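Secretin XcpQ (PDB 4E9J) forms the outer-membrane channel of the type II secretion system, this piece being its periplasmic N0, N1 and N2 domains. Local coordinates at residues Leu195-Ala198 with Met199-Gln203. Numbering follows the deposited sequence.
Sequences LNNA and MSRGQ
Met199 N donates to Leu195 O (3.0 Å), and a bend at chi3 brings the Met199 thioether back beside that oxygen, with Met199 CE 3.7 Å from Asn196 OD1. Unbranched and apolar, Met199 also reaches Val212 on strand 211-215, and the buried Leu195 packs on Leu233, Leu236 and Ala237 of helix 227-240. Ser200 grips Asn196 O twice: by a nearly straight bond from its N (2.9 Å, 168° at the hydrogen) and by a weak one from OG, whose place beside its own backbone N lets a short hydroxyl bend back to the carbonyl, a common habit of serine in helices. At Arg201, N bonds Asn197 O, and the long aliphatic part runs past this oxygen, Arg201 CG lying 3.2 Å from Asn197 O. The guanidinium then runs alongside the Asn197 amide, their planes 73° apart and Arg201 NH2 in van der Waals contact with Asn197 ND2 (3.7 Å); both polar groups suit this outer face. Here helix 188-201 of the N2 domain ends in a Schellman motif. Gly202 takes the positive phi (88°) that reverses the chain, a conformation in which a CB would jam against the preceding carbonyl oxygen, and its N returns a weak bond to Met199 O. Gln203 N makes a weak, bent bond to Ala198 O (2.8 Å), and Gln203 CB lies 4.2 Å from the small methyl CB of Ala198.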
loop_
_atom_site.group_PDB
_atom_site.type_symbol
_atom_site.label_atom_id
_atom_site.label_comp_id
_atom_site.label_asym_id
_atom_site.label_seq_id
_atom_site.Cartn_x
_atom_site.Cartn_y
_atom_site.Cartn_z
ATOM N N LEU A 195 27.422 1.015 6.636
ATOM C CA LEU A 195 27.070 -0.381 6.848
ATOM C C LEU A 195 27.515 -1.265 5.705
ATOM O O LEU A 195 28.096 -2.313 5.965
ATOM C CB LEU A 195 25.563 -0.524 7.101
ATOM C CG LEU A 195 25.111 0.089 8.418
ATOM C CD1 LEU A 195 23.598 0.191 8.473
ATOM C CD2 LEU A 195 25.697 -0.654 9.613
ATOM N N ASN A 196 27.332 -0.812 4.455
ATOM C CA ASN A 196 27.785 -1.550 3.280
ATOM C C ASN A 196 29.302 -1.646 3.233
ATOM O O ASN A 196 29.825 -2.715 2.953
ATOM C CB ASN A 196 27.287 -0.885 2.001
ATOM C CG ASN A 196 25.823 -1.109 1.783
ATOM O OD1 ASN A 196 25.274 -2.145 2.166
ATOM N ND2 ASN A 196 25.175 -0.194 1.070
ATOM N N ASN A 197 30.002 -0.526 3.500
ATOM C CA ASN A 197 31.474 -0.511 3.536
ATOM C C ASN A 197 31.985 -1.482 4.588
ATOM O O ASN A 197 32.794 -2.339 4.252
ATOM C CB ASN A 197 32.018 0.911 3.792
ATOM C CG ASN A 197 32.001 1.791 2.581
ATOM O OD1 ASN A 197 31.674 1.366 1.468
ATOM N ND2 ASN A 197 32.379 3.043 2.767
ATOM N N ALA A 198 31.471 -1.412 5.825
ATOM C CA ALA A 198 31.882 -2.347 6.889
ATOM C C ALA A 198 31.655 -3.825 6.517
ATOM O O ALA A 198 32.513 -4.660 6.824
ATOM C CB ALA A 198 31.173 -2.020 8.187
ATOM N N MET A 199 30.526 -4.149 5.853
ATOM C CA MET A 199 30.268 -5.526 5.426
ATOM C C MET A 199 31.221 -5.948 4.305
ATOM O O MET A 199 31.746 -7.057 4.368
ATOM C CB MET A 199 28.814 -5.742 4.998
ATOM C CG MET A 199 27.869 -5.799 6.173
ATOM S SD MET A 199 26.218 -6.301 5.700
ATOM C CE MET A 199 25.732 -4.890 4.670
ATOM N N SER A 200 31.442 -5.083 3.294
ATOM C CA SER A 200 32.383 -5.371 2.204
ATOM C C SER A 200 33.858 -5.483 2.671
ATOM O O SER A 200 34.595 -6.278 2.095
ATOM C CB SER A 200 32.301 -4.333 1.084
ATOM O OG SER A 200 31.064 -4.291 0.397
ATOM N N ARG A 201 34.280 -4.712 3.685
ATOM C CA ARG A 201 35.662 -4.750 4.197
ATOM C C ARG A 201 35.897 -5.832 5.276
ATOM O O ARG A 201 37.035 -6.028 5.682
ATOM C CB ARG A 201 36.080 -3.375 4.775
ATOM C CG ARG A 201 35.974 -2.101 3.914
ATOM C CD ARG A 201 36.451 -0.926 4.771
ATOM N NE ARG A 201 35.924 0.389 4.391
ATOM C CZ ARG A 201 36.504 1.206 3.510
ATOM N NH1 ARG A 201 37.594 0.824 2.853
ATOM N NH2 ARG A 201 35.964 2.390 3.240
ATOM N N GLY A 202 34.842 -6.490 5.756
ATOM C CA GLY A 202 34.942 -7.505 6.804
ATOM C C GLY A 202 34.865 -6.998 8.239
ATOM O O GLY A 202 35.052 -7.780 9.173
ATOM N N GLN A 203 34.555 -5.703 8.430
ATOM C CA GLN A 203 34.516 -5.075 9.753
ATOM C C GLN A 203 33.204 -5.297 10.534
ATOM O O GLN A 203 33.203 -5.044 11.745
ATOM C CB GLN A 203 34.810 -3.564 9.626
ATOM C CG GLN A 203 36.246 -3.260 9.197
ATOM C CD GLN A 203 36.369 -2.165 8.167
ATOM O OE1 GLN A 203 35.393 -1.719 7.545
ATOM N NE2 GLN A 203 37.598 -1.710 7.967
#